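Local coordinates for lysosome-associated membrane glycoprotein 2 (Mus musculus, PDB 5GV3), which plays an important part in lysosome biogenesis and autophagy and regulates lumenal pH by directly inhibiting the proton channel TMEM175, and is represented here by its first lumenal domain, at residues I24-T29 with P99-K104; I36-P41 with I62-A67; H80-D85 with N114-L119. All blocks are in the same frame, centred on the assembly; numbering follows the deposited sequence.

Contact 1 (I24-T29 with P99-K104); sequences ITYETT and PGAVAK. With NAG (2-acetamido-2-deoxy-beta-D-glucopyranose), chain P.
Tyr26 and Glu27 carry the tight half of this contact, where the end of a strand meets the loop 99-104. The Tyr26 hydroxyl donates to the backbone carbonyl of Pro99, with OH 3.0 Å from O. It comes from above the carbonyl plane, 37° out of it, so no lone pair is met squarely. The carbonyl O itself sits at the edge of the phenol ring. With chi1 at 61°, CG stands between the backbone N and the carbonyl carbon, and the ring is turned to the loop. Its CD2 then lies 3.6 Å from Ala101 CB, which approaches obliquely.

One residue on, Glu27 O has several partners. Val102 N donates to it over 2.9 Å in a nearly straight bond, 165° at the hydrogen. The CA of Ala101 adds a weaker C-H contact. A water also donates to Glu27 O at 2.8 Å and accepts from Ala103 N, so it bridges the two backbones. Close by, Thr28 CA-H points at Gly100 O, 3.3 Å away.

The outer side is looser. Val102 is exposed and lays its CG2 against the Thr28 carbonyl carbon at 3.5 Å. Thr29 N lies 3.7 Å from the same Val102 CG2. The Glu27 side chain is fully extended and runs alongside the sugar on Asn33, with OE1 3.6 Å from C4 of this NAG.

The Tyr26 ring also meets Phe98 edge-to-face. Thr28 OG1 is bonded to Thr32 OG1 across the turn, at the start of strand 32-39. The backbone of Tyr26 pairs with Lys34 in the hairpin of strands 11-28 and 32-39. The loop between strands 81-91 and 106-117 packs against the end of this hairpin.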
loop_
_atom_site.group_PDB
_atom_site.type_symbol
_atom_site.label_atom_id
_atom_site.label_comp_id
_atom_site.label_asym_id
_atom_site.label_seq_id
_atom_site.Cartn_x
_atom_site.Cartn_y
_atom_site.Cartn_z
ATOM N N ILE A 24 5.541 11.932 6.587
ATOM C CA ILE A 24 6.863 11.535 7.064
ATOM C C ILE A 24 7.591 12.666 7.788
ATOM O O ILE A 24 7.705 13.782 7.272
ATOM C CB ILE A 24 7.757 11.047 5.908
ATOM C CG1 ILE A 24 7.074 9.900 5.159
ATOM C CG2 ILE A 24 9.142 10.615 6.438
ATOM C CD1 ILE A 24 7.813 9.452 3.923
ATOM N N THR A 25 8.065 12.374 8.995
ATOM C CA THR A 25 8.910 13.306 9.732
ATOM C C THR A 25 10.357 12.851 9.621
ATOM O O THR A 25 10.672 11.707 9.928
ATOM C CB THR A 25 8.511 13.399 11.219
ATOM O OG1 THR A 25 7.128 13.751 11.330
ATOM C CG2 THR A 25 9.358 14.461 11.935
ATOM N N TYR A 26 11.233 13.745 9.178
ATOM C CA TYR A 26 12.652 13.418 9.079
ATOM C C TYR A 26 13.514 14.505 9.714
ATOM O O TYR A 26 13.095 15.656 9.820
ATOM C CB TYR A 26 13.046 13.202 7.621
ATOM C CG TYR A 26 12.835 14.401 6.728
ATOM C CD1 TYR A 26 11.580 14.690 6.205
ATOM C CD2 TYR A 26 13.896 15.218 6.370
ATOM C CE1 TYR A 26 11.382 15.783 5.379
ATOM C CE2 TYR A 26 13.708 16.306 5.536
ATOM C CZ TYR A 26 12.450 16.584 5.045
ATOM O OH TYR A 26 12.262 17.670 4.217
ATOM N N GLU A 27 14.729 14.143 10.112
ATOM C CA GLU A 27 15.610 15.098 10.770
ATOM C C GLU A 27 16.243 16.059 9.772
ATOM O O GLU A 27 16.718 15.664 8.705
ATOM C CB GLU A 27 16.715 14.374 11.556
ATOM C CG GLU A 27 17.678 15.328 12.259
ATOM C CD GLU A 27 18.765 14.619 13.052
ATOM O OE1 GLU A 27 18.788 13.372 13.069
ATOM O OE2 GLU A 27 19.591 15.321 13.673
ATOM N N THR A 28 16.185 17.336 10.126
ATOM C CA THR A 28 16.759 18.436 9.354
ATOM C C THR A 28 17.882 19.139 10.138
ATOM O O THR A 28 18.116 18.826 11.305
ATOM C CB THR A 28 15.671 19.425 8.928
ATOM O OG1 THR A 28 14.848 19.734 10.059
ATOM C CG2 THR A 28 14.783 18.778 7.885
ATOM N N THR A 29 18.582 20.066 9.484
ATOM C CA THR A 29 19.783 20.698 10.045
ATOM C C THR A 29 19.579 21.521 11.335
ATOM O O THR A 29 18.489 22.039 11.603
ATOM C CB THR A 29 20.449 21.619 9.005
ATOM O OG1 THR A 29 21.726 22.050 9.491
ATOM C CG2 THR A 29 19.571 22.830 8.709
ATOM N N PRO A 99 13.910 17.887 1.275
ATOM C CA PRO A 99 14.963 18.910 1.278
ATOM C C PRO A 99 15.476 19.207 2.686
ATOM O O PRO A 99 14.674 19.398 3.603
ATOM C CB PRO A 99 14.260 20.134 0.686
ATOM C CG PRO A 99 12.834 19.965 1.091
ATOM C CD PRO A 99 12.575 18.476 1.066
ATOM N N GLY A 100 16.793 19.259 2.851
ATOM C CA GLY A 100 17.373 19.611 4.134
ATOM C C GLY A 100 17.544 18.431 5.069
ATOM O O GLY A 100 17.779 18.611 6.264
ATOM N N ALA A 101 17.387 17.223 4.536
ATOM C CA ALA A 101 17.526 16.015 5.343
ATOM C C ALA A 101 18.964 15.797 5.799
ATOM O O ALA A 101 19.908 15.939 5.025
ATOM C CB ALA A 101 17.036 14.799 4.570
ATOM N N VAL A 102 19.118 15.407 7.056
ATOM C CA VAL A 102 20.430 15.089 7.604
ATOM C C VAL A 102 20.808 13.646 7.276
ATOM O O VAL A 102 21.928 13.366 6.845
ATOM C CB VAL A 102 20.462 15.340 9.114
ATOM C CG1 VAL A 102 21.712 14.736 9.728
ATOM C CG2 VAL A 102 20.396 16.842 9.375
ATOM N N ALA A 103 19.867 12.729 7.480
ATOM C CA ALA A 103 20.124 11.313 7.245
ATOM C C ALA A 103 20.113 11.048 5.743
ATOM O O ALA A 103 19.348 11.651 4.995
ATOM C CB ALA A 103 19.097 10.443 7.955
ATOM N N LYS A 104 20.962 10.135 5.303
ATOM C CA LYS A 104 21.015 9.789 3.897
ATOM C C LYS A 104 20.772 8.311 3.722
ATOM O O LYS A 104 21.080 7.511 4.603
ATOM C CB LYS A 104 22.367 10.176 3.294
ATOM C CG LYS A 104 22.763 11.625 3.533
ATOM C CD LYS A 104 24.208 11.855 3.131
ATOM C CE LYS A 104 25.155 11.466 4.262
ATOM N NZ LYS A 104 26.585 11.534 3.851
HETATM C C1 NAG P . 14.050 14.934 15.114
HETATM C C2 NAG P . 14.307 13.487 14.694
HETATM C C3 NAG P . 15.247 12.795 15.681
HETATM C C4 NAG P . 16.511 13.611 15.896
HETATM C C5 NAG P . 16.135 15.021 16.327
HETATM C C6 NAG P . 17.332 15.926 16.515
HETATM C C7 NAG P . 12.405 12.568 13.436
HETATM C C8 NAG P . 11.145 11.767 13.522
HETATM N N2 NAG P . 13.061 12.749 14.588
HETATM O O3 NAG P . 15.586 11.514 15.163
HETATM O O4 NAG P . 17.309 13.005 16.906
HETATM O O5 NAG P . 15.312 15.621 15.315
HETATM O O6 NAG P . 16.935 17.288 16.451
HETATM O O7 NAG P . 12.809 13.032 12.376
HETATM O O HOH W 1 17.146 12.993 7.820
#

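Contact 2 (I36-P41 with I62-A67); sequences ITIAVP and IQFGFA. With NAG (2-acetamido-2-deoxy-beta-D-glucopyranose), chain M.
Pro41 and Phe64 make the closest approach here, a CH-pi contact. Pro41 CD stands over one face of the Phe64 ring, 3.7 Å from the centroid and 18° off the ring normal. The neighbouring CG is shifted toward the rim and meets CE1 at 3.5 Å. The proline and the phenylalanine side chain cross at about a right angle. Phe64 reaches across because its CG is anti to the backbone N, chi1 176°.

The remaining contacts are apolar and less close. Ile38 CG2 lies 3.9 Å from Phe64 CE2, approaching the ring obliquely. Val40 CG1 and Ile62 CG2 meet at 4.2 Å, methyl against methyl. Ile38, Val40 and Ile62 are all buried.

Polar bonds run to other parts of the chain, and the two segments share none. Ile38 pairs through its backbone with Phe22, and Ile62 with Trp70. Gln63 OE1 is bonded to Thr45 OG1. On the outer side of strand 32-39, the acetyl methyl C8 of the sugar on Asn21 rests 3.5 Å from Thr37 CG2.

Strand 32-39 belongs to the mixed sheet and strand 59-64 to the four-strand antiparallel sheet. Side chains pack between the two walls, consistent with the beta-prism fold of LAMP lumenal domains.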
loop_
_atom_site.group_PDB
_atom_site.type_symbol
_atom_site.label_atom_id
_atom_site.label_comp_id
_atom_site.label_asym_id
_atom_site.label_seq_id
_atom_site.Cartn_x
_atom_site.Cartn_y
_atom_site.Cartn_z
ATOM N N ILE A 36 6.488 16.188 6.242
ATOM C CA ILE A 36 5.879 16.362 4.924
ATOM C C ILE A 36 4.839 15.278 4.641
ATOM O O ILE A 36 4.875 14.203 5.236
ATOM C CB ILE A 36 6.942 16.356 3.803
ATOM C CG1 ILE A 36 7.770 15.077 3.853
ATOM C CG2 ILE A 36 7.883 17.537 3.959
ATOM C CD1 ILE A 36 7.385 14.040 2.842
ATOM N N THR A 37 3.900 15.573 3.749
ATOM C CA THR A 37 2.928 14.573 3.316
ATOM C C THR A 37 3.120 14.265 1.836
ATOM O O THR A 37 3.153 15.165 1.001
ATOM C CB THR A 37 1.479 15.023 3.571
ATOM O OG1 THR A 37 1.238 15.038 4.983
ATOM C CG2 THR A 37 0.489 14.062 2.923
ATOM N N ILE A 38 3.273 12.985 1.524
ATOM C CA ILE A 38 3.393 12.535 0.146
ATOM C C ILE A 38 2.116 11.854 -0.315
ATOM O O ILE A 38 1.818 10.742 0.118
ATOM C CB ILE A 38 4.540 11.540 -0.035
ATOM C CG1 ILE A 38 5.863 12.145 0.411
ATOM C CG2 ILE A 38 4.618 11.080 -1.483
ATOM C CD1 ILE A 38 7.015 11.170 0.320
ATOM N N ALA A 39 1.359 12.509 -1.184
ATOM C CA ALA A 39 0.233 11.841 -1.824
ATOM C C ALA A 39 0.756 11.070 -3.023
ATOM O O ALA A 39 1.427 11.629 -3.884
ATOM C CB ALA A 39 -0.832 12.843 -2.240
ATOM N N VAL A 40 0.475 9.777 -3.060
ATOM C CA VAL A 40 0.946 8.933 -4.144
ATOM C C VAL A 40 0.011 9.125 -5.320
ATOM O O VAL A 40 -1.154 8.732 -5.255
ATOM C CB VAL A 40 0.996 7.440 -3.728
ATOM C CG1 VAL A 40 1.428 6.570 -4.891
ATOM C CG2 VAL A 40 1.934 7.256 -2.540
ATOM N N PRO A 41 0.507 9.756 -6.395
ATOM C CA PRO A 41 -0.370 10.017 -7.534
ATOM C C PRO A 41 -0.364 8.838 -8.478
ATOM O O PRO A 41 0.318 7.847 -8.216
ATOM C CB PRO A 41 0.280 11.227 -8.195
ATOM C CG PRO A 41 1.769 10.953 -7.981
ATOM C CD PRO A 41 1.878 10.242 -6.641
ATOM N N ILE A 62 4.577 -0.671 -5.357
ATOM C CA ILE A 62 4.372 0.652 -5.924
ATOM C C ILE A 62 5.655 1.470 -5.823
ATOM O O ILE A 62 6.254 1.537 -4.759
ATOM C CB ILE A 62 3.222 1.384 -5.219
ATOM C CG1 ILE A 62 1.915 0.588 -5.374
ATOM C CG2 ILE A 62 3.083 2.802 -5.751
ATOM C CD1 ILE A 62 1.402 0.498 -6.821
ATOM N N GLN A 63 6.089 2.072 -6.924
ATOM C CA GLN A 63 7.241 2.975 -6.875
ATOM C C GLN A 63 6.810 4.380 -7.264
ATOM O O GLN A 63 5.938 4.562 -8.107
ATOM C CB GLN A 63 8.379 2.506 -7.793
ATOM C CG GLN A 63 8.724 1.035 -7.683
ATOM C CD GLN A 63 7.725 0.147 -8.410
ATOM O OE1 GLN A 63 7.222 0.503 -9.472
ATOM N NE2 GLN A 63 7.419 -1.001 -7.828
ATOM N N PHE A 64 7.422 5.374 -6.637
ATOM C CA PHE A 64 7.149 6.763 -6.961
ATOM C C PHE A 64 8.440 7.580 -6.940
ATOM O O PHE A 64 8.915 7.982 -5.876
ATOM C CB PHE A 64 6.125 7.337 -5.983
ATOM C CG PHE A 64 5.851 8.798 -6.180
ATOM C CD1 PHE A 64 5.525 9.292 -7.430
ATOM C CD2 PHE A 64 5.911 9.675 -5.111
ATOM C CE1 PHE A 64 5.272 10.637 -7.612
ATOM C CE2 PHE A 64 5.660 11.025 -5.283
ATOM C CZ PHE A 64 5.338 11.508 -6.534
ATOM N N GLY A 65 9.010 7.807 -8.120
ATOM C CA GLY A 65 10.239 8.574 -8.243
ATOM C C GLY A 65 11.484 7.901 -7.684
ATOM O O GLY A 65 11.711 6.715 -7.908
ATOM N N PHE A 66 12.269 8.657 -6.918
ATOM C CA PHE A 66 13.524 8.154 -6.361
ATOM C C PHE A 66 13.268 7.862 -4.903
ATOM O O PHE A 66 13.992 7.114 -4.239
ATOM C CB PHE A 66 14.646 9.200 -6.419
ATOM C CG PHE A 66 14.726 9.966 -7.701
ATOM C CD1 PHE A 66 15.230 9.375 -8.849
ATOM C CD2 PHE A 66 14.335 11.312 -7.743
ATOM C CE1 PHE A 66 15.318 10.088 -10.025
ATOM C CE2 PHE A 66 14.423 12.025 -8.921
ATOM C CZ PHE A 66 14.915 11.413 -10.060
ATOM N N ALA A 67 12.211 8.494 -4.422
ATOM C CA ALA A 67 11.986 8.686 -3.009
ATOM C C ALA A 67 11.305 7.550 -2.291
ATOM O O ALA A 67 11.754 7.125 -1.237
ATOM C CB ALA A 67 11.168 9.928 -2.818
HETATM C C1 NAG M . -3.943 12.633 2.986
HETATM C C2 NAG M . -4.380 14.015 2.484
HETATM C C3 NAG M . -5.398 14.626 3.443
HETATM C C4 NAG M . -6.548 13.657 3.686
HETATM C C5 NAG M . -6.018 12.296 4.130
HETATM C C6 NAG M . -7.106 11.256 4.254
HETATM C C7 NAG M . -2.829 15.349 1.119
HETATM C C8 NAG M . -1.634 16.257 1.127
HETATM N N2 NAG M . -3.240 14.905 2.314
HETATM O O3 NAG M . -5.897 15.843 2.904
HETATM O O4 NAG M . -7.420 14.181 4.682
HETATM O O5 NAG M . -5.093 11.800 3.153
HETATM O O6 NAG M . -7.637 10.943 2.975
HETATM O O7 NAG M . -3.397 15.030 0.079
#

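Contact 3 (H80-D85 with N114-L119); sequences HYSIHD and NFKVPL. With NAG (2-acetamido-2-deoxy-beta-D-glucopyranose), chain O.
Phe115 O is approached by two groups of the facing strand. Ile83 N donates to it at 2.8 Å, in the carbonyl plane and nearly straight at 171°. Ser82 CA adds a C-H contact at 3.3 Å. The motif is an antiparallel strand pair at the edge of the four-strand sheet, with 106-117 outermost. Ile83 and Phe115 form a hydrogen-bonded pair, so Phe115 N returns a bond to Ile83 O. Ser82 and Lys116 are the non-hydrogen-bonded pair that follows. Near Pro118, Val117 N donates to Tyr81 O at 3.1 Å.

Ile83, Phe115, Tyr81 and Val117 share one face. Ile83 CD1 touches Val117 CG2 at 4.0 Å and nears the Phe115 ring edge. With chi1 at 75°, Tyr81 CG sits between the backbone N and the carbonyl carbon, and the ring lies beside Val117. Tyr81 OH is bonded to Ala147 N.

Asn114 ND2 stands over one face of the His84 ring, the amide and ring planes 19° apart. Asp85 OD2 is bonded to Asn73 ND2 and, weakly, to N2 of its sugar. On the Tyr81 ring, Val117 CB stands over one face, 4.2 Å from the centroid, and Leu119 CD1 at the edge, 3.6 Å from Tyr81 CD2.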
loop_
_atom_site.group_PDB
_atom_site.type_symbol
_atom_site.label_atom_id
_atom_site.label_comp_id
_atom_site.label_asym_id
_atom_site.label_seq_id
_atom_site.Cartn_x
_atom_site.Cartn_y
_atom_site.Cartn_z
ATOM N N HIS A 80 -9.201 -16.628 5.207
ATOM C CA HIS A 80 -8.685 -17.379 4.062
ATOM C C HIS A 80 -7.678 -16.684 3.137
ATOM O O HIS A 80 -7.124 -17.331 2.256
ATOM C CB HIS A 80 -9.836 -17.912 3.214
ATOM C CG HIS A 80 -10.201 -19.321 3.539
ATOM N ND1 HIS A 80 -9.599 -20.395 2.917
ATOM C CD2 HIS A 80 -11.042 -19.839 4.460
ATOM C CE1 HIS A 80 -10.093 -21.515 3.409
ATOM N NE2 HIS A 80 -10.967 -21.206 4.351
ATOM N N TYR A 81 -7.480 -15.377 3.253
ATOM C CA TYR A 81 -6.204 -14.847 2.782
ATOM C C TYR A 81 -5.868 -13.636 3.624
ATOM O O TYR A 81 -6.753 -12.899 4.060
ATOM C CB TYR A 81 -6.176 -14.538 1.270
ATOM C CG TYR A 81 -6.895 -13.306 0.738
ATOM C CD1 TYR A 81 -6.263 -12.065 0.710
ATOM C CD2 TYR A 81 -8.152 -13.406 0.170
ATOM C CE1 TYR A 81 -6.895 -10.948 0.190
ATOM C CE2 TYR A 81 -8.790 -12.297 -0.355
ATOM C CZ TYR A 81 -8.160 -11.071 -0.341
ATOM O OH TYR A 81 -8.796 -9.972 -0.866
ATOM N N SER A 82 -4.580 -13.472 3.898
ATOM C CA SER A 82 -4.132 -12.397 4.766
ATOM C C SER A 82 -3.504 -11.271 3.980
ATOM O O SER A 82 -2.809 -11.502 2.989
ATOM C CB SER A 82 -3.143 -12.922 5.813
ATOM O OG SER A 82 -2.061 -13.599 5.197
ATOM N N ILE A 83 -3.765 -10.054 4.442
ATOM C CA ILE A 83 -3.103 -8.862 3.950
ATOM C C ILE A 83 -2.044 -8.543 4.984
ATOM O O ILE A 83 -2.357 -8.264 6.138
ATOM C CB ILE A 83 -4.072 -7.687 3.778
ATOM C CG1 ILE A 83 -5.188 -8.052 2.804
ATOM C CG2 ILE A 83 -3.337 -6.465 3.280
ATOM C CD1 ILE A 83 -6.276 -7.037 2.761
ATOM N N HIS A 84 -0.787 -8.614 4.572
ATOM C CA HIS A 84 0.307 -8.718 5.522
ATOM C C HIS A 84 1.572 -8.021 4.986
ATOM O O HIS A 84 1.668 -7.733 3.794
ATOM C CB HIS A 84 0.522 -10.213 5.824
ATOM C CG HIS A 84 1.730 -10.514 6.653
ATOM N ND1 HIS A 84 2.024 -9.845 7.814
ATOM C CD2 HIS A 84 2.695 -11.449 6.494
ATOM C CE1 HIS A 84 3.142 -10.338 8.330
ATOM N NE2 HIS A 84 3.575 -11.290 7.536
ATOM N N ASP A 85 2.532 -7.753 5.867
ATOM C CA ASP A 85 3.837 -7.217 5.474
ATOM C C ASP A 85 3.745 -5.938 4.646
ATOM O O ASP A 85 4.402 -5.811 3.616
ATOM C CB ASP A 85 4.635 -8.250 4.673
ATOM C CG ASP A 85 4.903 -9.515 5.453
ATOM O OD1 ASP A 85 5.226 -9.437 6.651
ATOM O OD2 ASP A 85 4.784 -10.600 4.861
ATOM N N ASN A 114 -2.004 -7.370 10.206
ATOM C CA ASN A 114 -2.232 -8.613 9.491
ATOM C C ASN A 114 -3.731 -8.777 9.389
ATOM O O ASN A 114 -4.388 -9.213 10.329
ATOM C CB ASN A 114 -1.585 -9.799 10.210
ATOM C CG ASN A 114 -1.625 -11.079 9.390
ATOM O OD1 ASN A 114 -2.596 -11.353 8.688
ATOM N ND2 ASN A 114 -0.562 -11.869 9.475
ATOM N N PHE A 115 -4.273 -8.421 8.235
ATOM C CA PHE A 115 -5.711 -8.333 8.111
ATOM C C PHE A 115 -6.279 -9.505 7.354
ATOM O O PHE A 115 -5.656 -10.064 6.456
ATOM C CB PHE A 115 -6.119 -7.028 7.432
ATOM C CG PHE A 115 -7.592 -6.746 7.511
ATOM C CD1 PHE A 115 -8.202 -6.513 8.735
ATOM C CD2 PHE A 115 -8.366 -6.713 6.364
ATOM C CE1 PHE A 115 -9.558 -6.250 8.814
ATOM C CE2 PHE A 115 -9.723 -6.451 6.436
ATOM C CZ PHE A 115 -10.320 -6.217 7.663
ATOM N N LYS A 116 -7.488 -9.865 7.735
ATOM C CA LYS A 116 -8.121 -11.038 7.198
ATOM C C LYS A 116 -9.313 -10.782 6.296
ATOM O O LYS A 116 -10.208 -10.019 6.636
ATOM C CB LYS A 116 -8.506 -11.935 8.353
ATOM C CG LYS A 116 -8.235 -13.307 7.971
ATOM C CD LYS A 116 -6.845 -13.350 7.410
ATOM C CE LYS A 116 -6.418 -14.745 7.310
ATOM N NZ LYS A 116 -5.295 -14.939 6.391
ATOM N N VAL A 117 -9.299 -11.424 5.131
ATOM C CA VAL A 117 -10.367 -11.267 4.157
ATOM C C VAL A 117 -10.728 -12.627 3.577
ATOM O O VAL A 117 -9.846 -13.407 3.199
ATOM C CB VAL A 117 -9.958 -10.305 3.013
ATOM C CG1 VAL A 117 -11.050 -10.228 1.962
ATOM C CG2 VAL A 117 -9.668 -8.917 3.561
ATOM N N PRO A 118 -12.031 -12.931 3.529
ATOM C CA PRO A 118 -12.506 -14.172 2.924
ATOM C C PRO A 118 -12.159 -14.262 1.458
ATOM O O PRO A 118 -11.898 -13.251 0.809
ATOM C CB PRO A 118 -14.025 -14.099 3.101
ATOM C CG PRO A 118 -14.234 -13.171 4.218
ATOM C CD PRO A 118 -13.123 -12.170 4.152
ATOM N N LEU A 119 -12.161 -15.481 0.947
ATOM C CA LEU A 119 -11.984 -15.703 -0.470
ATOM C C LEU A 119 -13.300 -15.398 -1.151
ATOM O O LEU A 119 -14.324 -15.243 -0.484
ATOM C CB LEU A 119 -11.577 -17.146 -0.755
ATOM C CG LEU A 119 -10.148 -17.419 -1.202
ATOM C CD1 LEU A 119 -9.181 -16.887 -0.178
ATOM C CD2 LEU A 119 -9.957 -18.914 -1.408
HETATM C C1 NAG O . 5.957 -11.241 2.132
HETATM C C2 NAG O . 6.113 -12.759 2.014
HETATM C C3 NAG O . 7.597 -13.131 1.969
HETATM C C4 NAG O . 8.320 -12.306 0.907
HETATM C C5 NAG O . 8.016 -10.823 1.103
HETATM C C6 NAG O . 8.614 -9.924 0.048
HETATM C C7 NAG O . 5.160 -14.731 3.153
HETATM C C8 NAG O . 4.471 -15.228 4.390
HETATM N N2 NAG O . 5.445 -13.425 3.130
HETATM O O3 NAG O . 7.747 -14.521 1.706
HETATM O O4 NAG O . 9.725 -12.515 0.994
HETATM O O5 NAG O . 6.601 -10.622 1.052
HETATM O O6 NAG O . 8.082 -8.609 0.152
HETATM O O7 NAG O . 5.451 -15.480 2.226
#

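From the N terminus, strand 11-28 supplies the first half of contact 1, and its hairpin partner 32-39 opens contact 2. Contact 2 closes first, at 62-67, joining the seven-strand sheet to the four-strand sheet. It is nested inside the long loop that contact 1 closes at 99-104. The two touch through the hairpin, where Ile24 N and Ile36 O probably form a hydrogen bond. Contact 3 opens at 80-85, after contact 2 has closed, and ends at 114-119, so it crosses contact 1. It pairs neighbouring strands within the four-strand sheet, on the opposite side of the chain's centre from contacts 1 and 2, about 35 Å from contact 1 between centres.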